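Local coordinates for protein enoyl-CoA hydratase/isomerase (Mycobacterium avium, PDB 3P5M) that probably catalyses hydration or double-bond isomerisation of enoyl-CoA thioesters, as a hexameric member of the crotonase family, at residues R86-L91 with C108-A113; L116-P121 with T188-S193; F125-T130 with L134-G139. All blocks are in the same frame, centred on the assembly; numbering follows the deposited sequence.

After its first three strands and helix 32-47, the chain builds helix 74-90, crosses strands 95-99 and 102-104, and enters helix 106-113, whose last turn comes back against the end of helix 74-90: contact 1 closes here. Contact 2 opens just afterwards on strand 116-119 and closes only at 188-193, 67 residues beyond P121. Contact 3 lies wholly within that long loop, joining the end of strand 124-126 and the turn after it to the segment before helix 140-143. Contacts 1 and 3 meet where S109 OG, probably by a hydrogen bond, reaches D137 O. F125 packs on A111, V117 and A119, tying all three together in the crotonase core.

Contact 1 (R86-L91 with C108-A113); sequences RAITSL and CSLALA
I88 and L110 meet through their terminal methyls, CD1 to CD1 at 3.8 Å, and their side chains cross at about a right angle. L110 starts out facing away from helix 74-90, but with CG anti to the backbone N (chi1 -176°) its CD1 is carried back to the isoleucine. The second branch of I88 takes another target: CG2 lies 4.3 Å from A113 CB, a lone methyl that fits between the helices without pushing them apart. Two nearly parallel helices of the crotonase fold, 74-90 and 106-113, pack here in the interior toward their C-terminal ends, the short segments at 12° with axes 9.6 Å apart.

Polar groups enter from the backbone. The carbonyl of A113 is approached by two methyls, I88 CG2 at 3.5 Å and T89 CG2 at 3.7 Å from its O. T89 can offer a methyl here because its OG1 turns back and donates to R86 O (3.0 Å) in its own helix. I42 of helix 32-47 packs on I88, and R150 of a neighbouring subunit on T89.

No hydrogen bond joins the segments. Cohesion between them probably rests on dispersion: methyl on methyl, and methyls against one backbone carbonyl oxygen.

Contact 2 (L116-P121 with T188-S193); sequences LVVAAP and TDVLRS
V190 sends its CG1 methyl to two side chains of strand 116-119, L116 and V118, packing helix 183-195 on the main sheet of the crotonase fold. The strand lies between 95-99 and 176-177 in that sheet and is parallel to both. Because neighbouring residues of a strand point to opposite faces, L116 and V118 turn together toward the helix, while V117 between them packs on I174.

Along the helix, the approach is prepared one turn earlier by L187, which touches V118. T188 turns its hydroxyl back to E184 O, a bond that satisfies the side chain within its own helix. V190 follows as the residue that bridges to the strand: with CG1 anti to the backbone N (chi1 165°), this short apolar side chain puts one methyl within range of both strand residues. L191, next in sequence, is buried on another flank of the helix, against I96 of strand 95-99 and V16 and R18 of strand 16-21, so the helix spans several strands. R192 and S193 lie on its exposed side, where polar residues are expected, and V194 then returns to touch L116.

Valine meets valine tip to tip, V118 CG2 to V190 CG1 at 4.2 Å; L116 CD1 reaches that same V190 CG1, also at 4.2 Å.

Contact 3 (F125-T130 with L134-G139); sequences FQLAFT and LMPDGG
F129 lays one face of its ring over P136, whose CA stands 3.6 Å from the ring centroid and 13° off the normal, a CH-pi contact almost over the centre. Proline suits the spot: its CA-H, next to the ring nitrogen and the carbonyl, is a comparatively polarised donor, and its rigid backbone helps hold an extended course under the phenyl. With CG anti to its carbonyl carbon (chi1 -41°), F129 swings its ring toward the 134-139 segment. L127 meets P136 farther out on its ring, L127 CD1 4.1 Å from P136 CG, the side chains crossing near a right angle; L127 also packs on M156 and A157. Nearer the backbone, the CB atoms of F129 and L134 come within 4.1 Å.

Oxygen atoms border this apolar patch. M135 O lies 3.2 Å from F129 CD1 and is also hydrogen-bonded by Q228. D137 brings OD1 to 3.3 Å from F129 CE1, its carboxylate plane turned 82° against the ring.

At the outer end the backbone closes the turn: L134 N donates to F129 O over 3.2 Å, the donor standing well above the carbonyl plane. L134 O accepts a bent, weak CA-H...O contact from T130 CA (3.2 Å), while T130 OG1 bonds to A157 O. In this crotonase fold the contact folds the loop after strand 124-126 back on itself before helix 140-143, where T205 of a neighbouring subunit packs on M135 and P136.

Because both oxygens lie oblique to the ring, any electrostatic gain is uncertain; the firmer contribution is the CH-pi packing of P136. With the backbone bond it helps set the course into G139, the N-cap of helix 140-143, alongside bonds from D137 O to S109 OG and from G139 N to E224.

Contact 1 (R86-L91 with C108-A113)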
loop_
_atom_site.group_PDB
_atom_site.type_symbol
_atom_site.label_atom_id
_atom_site.label_comp_id
_atom_site.label_asym_id
_atom_site.label_seq_id
_atom_site.Cartn_x
_atom_site.Cartn_y
_atom_site.Cartn_z
ATOM N N ARG B 86 -1.341 3.550 -33.562
ATOM C CA ARG B 86 -1.533 4.931 -33.969
ATOM C C ARG B 86 -3.004 5.269 -34.214
ATOM O O ARG B 86 -3.458 6.295 -33.747
ATOM C CB ARG B 86 -0.655 5.324 -35.159
ATOM C CG ARG B 86 -0.916 6.783 -35.650
ATOM C CD ARG B 86 -0.664 7.916 -34.587
ATOM N NE ARG B 86 0.761 8.204 -34.393
ATOM C CZ ARG B 86 1.253 9.208 -33.653
ATOM N NH1 ARG B 86 0.445 10.077 -33.039
ATOM N NH2 ARG B 86 2.576 9.349 -33.532
ATOM N N ALA B 87 -3.729 4.399 -34.909
ATOM C CA ALA B 87 -5.177 4.573 -35.133
ATOM C C ALA B 87 -6.023 4.682 -33.852
ATOM O O ALA B 87 -6.955 5.511 -33.762
ATOM C CB ALA B 87 -5.696 3.444 -36.025
ATOM N N ILE B 88 -5.733 3.844 -32.860
ATOM C CA ILE B 88 -6.435 3.958 -31.580
ATOM C C ILE B 88 -6.108 5.302 -30.891
ATOM O O ILE B 88 -7.000 5.998 -30.442
ATOM C CB ILE B 88 -6.089 2.773 -30.619
ATOM C CG1 ILE B 88 -6.643 1.442 -31.142
ATOM C CG2 ILE B 88 -6.639 3.035 -29.265
ATOM C CD1 ILE B 88 -5.831 0.173 -30.643
ATOM N N THR B 89 -4.838 5.664 -30.803
ATOM C CA THR B 89 -4.486 6.917 -30.103
ATOM C C THR B 89 -5.003 8.168 -30.851
ATOM O O THR B 89 -5.226 9.232 -30.242
ATOM C CB THR B 89 -2.962 7.079 -29.870
ATOM O OG1 THR B 89 -2.268 7.054 -31.129
ATOM C CG2 THR B 89 -2.405 5.956 -28.998
ATOM N N SER B 90 -5.224 8.016 -32.158
ATOM C CA SER B 90 -5.576 9.127 -33.010
ATOM C C SER B 90 -7.083 9.237 -33.265
ATOM O O SER B 90 -7.552 10.326 -33.591
ATOM C CB SER B 90 -4.792 9.052 -34.341
ATOM O OG SER B 90 -5.240 10.079 -35.218
ATOM N N LEU B 91 -7.841 8.138 -33.106
ATOM C CA LEU B 91 -9.310 8.212 -33.191
ATOM C C LEU B 91 -9.850 9.253 -32.227
ATOM O O LEU B 91 -9.566 9.154 -31.025
ATOM C CB LEU B 91 -9.962 6.850 -32.895
ATOM C CG LEU B 91 -11.498 6.753 -32.921
ATOM C CD1 LEU B 91 -12.047 6.768 -34.320
ATOM C CD2 LEU B 91 -11.960 5.495 -32.267
ATOM N N CYS B 108 -0.144 -6.515 -25.141
ATOM C CA CYS B 108 0.055 -5.494 -24.136
ATOM C C CYS B 108 0.035 -4.101 -24.782
ATOM O O CYS B 108 -0.712 -3.198 -24.357
ATOM C CB CYS B 108 1.378 -5.745 -23.371
ATOM S SG CYS B 108 1.672 -4.584 -22.009
ATOM N N SER B 109 0.858 -3.918 -25.813
ATOM C CA SER B 109 0.889 -2.666 -26.551
ATOM C C SER B 109 -0.543 -2.218 -26.931
ATOM O O SER B 109 -0.895 -1.043 -26.755
ATOM C CB SER B 109 1.720 -2.848 -27.816
ATOM O OG SER B 109 2.992 -3.415 -27.520
ATOM N N LEU B 110 -1.347 -3.164 -27.442
ATOM C CA LEU B 110 -2.722 -2.914 -27.905
ATOM C C LEU B 110 -3.639 -2.346 -26.795
ATOM O O LEU B 110 -4.335 -1.319 -26.980
ATOM C CB LEU B 110 -3.317 -4.236 -28.412
ATOM C CG LEU B 110 -4.703 -4.313 -29.043
ATOM C CD1 LEU B 110 -4.777 -3.409 -30.245
ATOM C CD2 LEU B 110 -4.859 -5.759 -29.505
ATOM N N ALA B 111 -3.679 -3.056 -25.675
ATOM C CA ALA B 111 -4.499 -2.659 -24.526
ATOM C C ALA B 111 -4.044 -1.266 -24.093
ATOM O O ALA B 111 -4.856 -0.364 -23.902
ATOM C CB ALA B 111 -4.314 -3.649 -23.390
ATOM N N LEU B 112 -2.737 -1.071 -23.986
ATOM C CA LEU B 112 -2.204 0.198 -23.437
ATOM C C LEU B 112 -2.296 1.401 -24.379
ATOM O O LEU B 112 -2.240 2.559 -23.945
ATOM C CB LEU B 112 -0.782 0.004 -22.909
ATOM C CG LEU B 112 -0.611 -1.102 -21.869
ATOM C CD1 LEU B 112 0.779 -1.058 -21.256
ATOM C CD2 LEU B 112 -1.662 -0.993 -20.748
ATOM N N ALA B 113 -2.497 1.164 -25.661
ATOM C CA ALA B 113 -2.806 2.255 -26.576
ATOM C C ALA B 113 -4.209 2.857 -26.313
ATOM O O ALA B 113 -4.471 4.022 -26.641
ATOM C CB ALA B 113 -2.688 1.780 -28.022
#

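Contact 2 (L116-P121 with T188-S193)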
loop_
_atom_site.group_PDB
_atom_site.type_symbol
_atom_site.label_atom_id
_atom_site.label_comp_id
_atom_site.label_asym_id
_atom_site.label_seq_id
_atom_site.Cartn_x
_atom_site.Cartn_y
_atom_site.Cartn_z
ATOM N N LEU B 116 -8.845 3.928 -21.909
ATOM C CA LEU B 116 -9.143 3.355 -20.606
ATOM C C LEU B 116 -8.964 1.875 -20.778
ATOM O O LEU B 116 -9.222 1.360 -21.862
ATOM C CB LEU B 116 -10.589 3.668 -20.213
ATOM C CG LEU B 116 -10.994 5.147 -20.142
ATOM C CD1 LEU B 116 -12.492 5.267 -19.975
ATOM C CD2 LEU B 116 -10.239 5.889 -18.997
ATOM N N VAL B 117 -8.484 1.196 -19.740
ATOM C CA VAL B 117 -8.347 -0.276 -19.750
ATOM C C VAL B 117 -9.050 -0.779 -18.504
ATOM O O VAL B 117 -8.782 -0.286 -17.405
ATOM C CB VAL B 117 -6.864 -0.726 -19.709
ATOM C CG1 VAL B 117 -6.748 -2.267 -19.524
ATOM C CG2 VAL B 117 -6.121 -0.241 -20.998
ATOM N N VAL B 118 -9.961 -1.730 -18.683
ATOM C CA VAL B 118 -10.687 -2.357 -17.573
ATOM C C VAL B 118 -10.206 -3.804 -17.498
ATOM O O VAL B 118 -10.465 -4.624 -18.399
ATOM C CB VAL B 118 -12.247 -2.286 -17.767
ATOM C CG1 VAL B 118 -12.955 -2.896 -16.559
ATOM C CG2 VAL B 118 -12.755 -0.819 -17.983
ATOM N N ALA B 119 -9.456 -4.094 -16.453
ATOM C CA ALA B 119 -8.741 -5.355 -16.361
ATOM C C ALA B 119 -9.454 -6.299 -15.398
ATOM O O ALA B 119 -9.821 -5.895 -14.285
ATOM C CB ALA B 119 -7.269 -5.110 -15.907
ATOM N N ALA B 120 -9.659 -7.541 -15.853
ATOM C CA ALA B 120 -10.197 -8.618 -15.017
ATOM C C ALA B 120 -9.148 -9.010 -13.993
ATOM O O ALA B 120 -7.923 -8.885 -14.291
ATOM C CB ALA B 120 -10.573 -9.822 -15.911
ATOM N N PRO B 121 -9.582 -9.508 -12.815
ATOM C CA PRO B 121 -8.672 -9.845 -11.676
ATOM C C PRO B 121 -7.543 -10.798 -12.024
ATOM O O PRO B 121 -6.383 -10.594 -11.574
ATOM C CB PRO B 121 -9.590 -10.489 -10.613
ATOM C CG PRO B 121 -10.986 -10.316 -11.093
ATOM C CD PRO B 121 -11.012 -9.624 -12.443
ATOM N N THR B 188 -19.300 -2.992 -18.255
ATOM C CA THR B 188 -20.594 -2.478 -18.735
ATOM C C THR B 188 -20.825 -1.068 -18.196
ATOM O O THR B 188 -21.199 -0.167 -18.961
ATOM C CB THR B 188 -21.793 -3.394 -18.335
ATOM O OG1 THR B 188 -21.582 -4.699 -18.869
ATOM C CG2 THR B 188 -23.114 -2.831 -18.847
ATOM N N ASP B 189 -20.595 -0.875 -16.895
ATOM C CA ASP B 189 -20.811 0.440 -16.290
ATOM C C ASP B 189 -19.977 1.492 -16.982
ATOM O O ASP B 189 -20.510 2.514 -17.379
ATOM C CB ASP B 189 -20.488 0.443 -14.811
ATOM C CG ASP B 189 -21.532 -0.291 -13.969
ATOM O OD1 ASP B 189 -22.561 -0.760 -14.493
ATOM O OD2 ASP B 189 -21.310 -0.411 -12.741
ATOM N N VAL B 190 -18.674 1.229 -17.142
ATOM C CA VAL B 190 -17.754 2.194 -17.769
ATOM C C VAL B 190 -18.129 2.441 -19.259
ATOM O O VAL B 190 -18.163 3.573 -19.721
ATOM C CB VAL B 190 -16.279 1.705 -17.583
ATOM C CG1 VAL B 190 -15.272 2.448 -18.513
ATOM C CG2 VAL B 190 -15.864 1.850 -16.117
ATOM N N LEU B 191 -18.411 1.378 -20.006
ATOM C CA LEU B 191 -18.791 1.540 -21.395
ATOM C C LEU B 191 -20.092 2.367 -21.508
ATOM O O LEU B 191 -20.154 3.344 -22.282
ATOM C CB LEU B 191 -18.945 0.182 -22.059
ATOM C CG LEU B 191 -18.985 0.130 -23.586
ATOM C CD1 LEU B 191 -17.650 0.627 -24.230
ATOM C CD2 LEU B 191 -19.362 -1.313 -24.035
ATOM N N ARG B 192 -21.112 2.013 -20.732
ATOM C CA ARG B 192 -22.329 2.818 -20.729
ATOM C C ARG B 192 -22.028 4.305 -20.494
ATOM O O ARG B 192 -22.492 5.160 -21.247
ATOM C CB ARG B 192 -23.376 2.307 -19.705
ATOM C CG ARG B 192 -24.533 3.333 -19.398
ATOM C CD ARG B 192 -25.276 3.047 -18.034
ATOM N NE ARG B 192 -24.313 2.712 -16.965
ATOM C CZ ARG B 192 -23.607 3.596 -16.252
ATOM N NH1 ARG B 192 -23.767 4.913 -16.440
ATOM N NH2 ARG B 192 -22.750 3.159 -15.333
ATOM N N SER B 193 -21.290 4.610 -19.445
ATOM C CA SER B 193 -21.081 5.994 -19.065
ATOM C C SER B 193 -20.257 6.834 -20.088
ATOM O O SER B 193 -20.627 7.963 -20.449
ATOM C CB SER B 193 -20.452 6.073 -17.694
ATOM O OG SER B 193 -19.908 7.364 -17.580
#

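Contact 3 (F125-T130 with L134-G139)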
loop_
_atom_site.group_PDB
_atom_site.type_symbol
_atom_site.label_atom_id
_atom_site.label_comp_id
_atom_site.label_asym_id
_atom_site.label_seq_id
_atom_site.Cartn_x
_atom_site.Cartn_y
_atom_site.Cartn_z
ATOM N N PHE B 125 -0.221 -8.490 -17.884
ATOM C CA PHE B 125 0.422 -7.694 -18.933
ATOM C C PHE B 125 1.871 -8.118 -18.928
ATOM O O PHE B 125 2.510 -8.206 -17.865
ATOM C CB PHE B 125 0.246 -6.209 -18.608
ATOM C CG PHE B 125 -1.201 -5.790 -18.508
ATOM C CD1 PHE B 125 -1.868 -5.237 -19.612
ATOM C CD2 PHE B 125 -1.909 -6.000 -17.352
ATOM C CE1 PHE B 125 -3.210 -4.889 -19.536
ATOM C CE2 PHE B 125 -3.242 -5.667 -17.256
ATOM C CZ PHE B 125 -3.905 -5.098 -18.349
ATOM N N GLN B 126 2.401 -8.440 -20.104
ATOM C CA GLN B 126 3.706 -9.045 -20.128
ATOM C C GLN B 126 4.389 -8.806 -21.474
ATOM O O GLN B 126 3.795 -9.025 -22.521
ATOM C CB GLN B 126 3.577 -10.555 -19.910
ATOM C CG GLN B 126 4.931 -11.300 -19.843
ATOM C CD GLN B 126 4.776 -12.838 -19.933
ATOM O OE1 GLN B 126 3.776 -13.328 -20.434
ATOM N NE2 GLN B 126 5.770 -13.581 -19.441
ATOM N N LEU B 127 5.641 -8.370 -21.412
ATOM C CA LEU B 127 6.481 -8.232 -22.617
ATOM C C LEU B 127 7.313 -9.514 -22.727
ATOM O O LEU B 127 8.485 -9.566 -22.322
ATOM C CB LEU B 127 7.356 -6.980 -22.524
ATOM C CG LEU B 127 6.639 -5.637 -22.344
ATOM C CD1 LEU B 127 7.641 -4.456 -22.270
ATOM C CD2 LEU B 127 5.615 -5.397 -23.461
ATOM N N ALA B 128 6.682 -10.574 -23.222
ATOM C CA ALA B 128 7.380 -11.856 -23.296
ATOM C C ALA B 128 8.347 -11.945 -24.477
ATOM O O ALA B 128 8.962 -12.979 -24.673
ATOM C CB ALA B 128 6.400 -13.035 -23.318
ATOM N N PHE B 129 8.514 -10.876 -25.242
ATOM C CA PHE B 129 9.282 -10.985 -26.477
ATOM C C PHE B 129 10.687 -11.535 -26.230
ATOM O O PHE B 129 11.145 -12.406 -26.970
ATOM C CB PHE B 129 9.419 -9.633 -27.206
ATOM C CG PHE B 129 8.172 -8.775 -27.228
ATOM C CD1 PHE B 129 7.420 -8.660 -28.407
ATOM C CD2 PHE B 129 7.784 -8.027 -26.099
ATOM C CE1 PHE B 129 6.301 -7.858 -28.457
ATOM C CE2 PHE B 129 6.665 -7.197 -26.146
ATOM C CZ PHE B 129 5.914 -7.106 -27.342
ATOM N N THR B 130 11.374 -11.028 -25.194
ATOM C CA THR B 130 12.777 -11.396 -24.964
ATOM C C THR B 130 12.981 -12.865 -24.702
ATOM O O THR B 130 14.107 -13.357 -24.843
ATOM C CB THR B 130 13.489 -10.566 -23.852
ATOM O OG1 THR B 130 12.685 -10.513 -22.676
ATOM C CG2 THR B 130 13.775 -9.152 -24.320
ATOM N N LEU B 134 13.466 -11.521 -29.008
ATOM C CA LEU B 134 12.917 -10.372 -29.721
ATOM C C LEU B 134 12.651 -9.229 -28.734
ATOM O O LEU B 134 12.728 -9.421 -27.531
ATOM C CB LEU B 134 11.629 -10.757 -30.450
ATOM C CG LEU B 134 11.748 -11.837 -31.530
ATOM C CD1 LEU B 134 10.421 -12.002 -32.275
ATOM C CD2 LEU B 134 12.882 -11.496 -32.532
ATOM N N MET B 135 12.333 -8.054 -29.259
ATOM C CA MET B 135 12.212 -6.833 -28.472
ATOM C C MET B 135 10.755 -6.358 -28.517
ATOM O O MET B 135 9.962 -6.897 -29.313
ATOM C CB MET B 135 13.122 -5.749 -29.066
ATOM C CG MET B 135 12.530 -5.133 -30.335
ATOM S SD MET B 135 13.560 -3.859 -31.048
ATOM C CE MET B 135 13.419 -2.583 -29.826
ATOM N N PRO B 136 10.387 -5.366 -27.661
ATOM C CA PRO B 136 8.992 -4.900 -27.621
ATOM C C PRO B 136 8.617 -4.288 -28.968
ATOM O O PRO B 136 9.502 -3.829 -29.688
ATOM C CB PRO B 136 9.007 -3.851 -26.509
ATOM C CG PRO B 136 10.086 -4.365 -25.557
ATOM C CD PRO B 136 11.157 -4.888 -26.489
ATOM N N ASP B 137 7.327 -4.330 -29.312
ATOM C CA ASP B 137 6.818 -3.721 -30.563
ATOM C C ASP B 137 5.501 -2.949 -30.349
ATOM O O ASP B 137 5.023 -2.802 -29.207
ATOM C CB ASP B 137 6.605 -4.789 -31.632
ATOM C CG ASP B 137 5.560 -5.806 -31.231
ATOM O OD1 ASP B 137 4.792 -5.578 -30.256
ATOM O OD2 ASP B 137 5.502 -6.849 -31.893
ATOM N N GLY B 138 4.913 -2.468 -31.449
ATOM C CA GLY B 138 3.681 -1.696 -31.381
ATOM C C GLY B 138 3.928 -0.271 -30.950
ATOM O O GLY B 138 3.035 0.558 -31.052
ATOM N N GLY B 139 5.140 0.024 -30.490
ATOM C CA GLY B 139 5.447 1.281 -29.838
ATOM C C GLY B 139 5.265 1.156 -28.313
ATOM O O GLY B 139 5.204 2.168 -27.622
#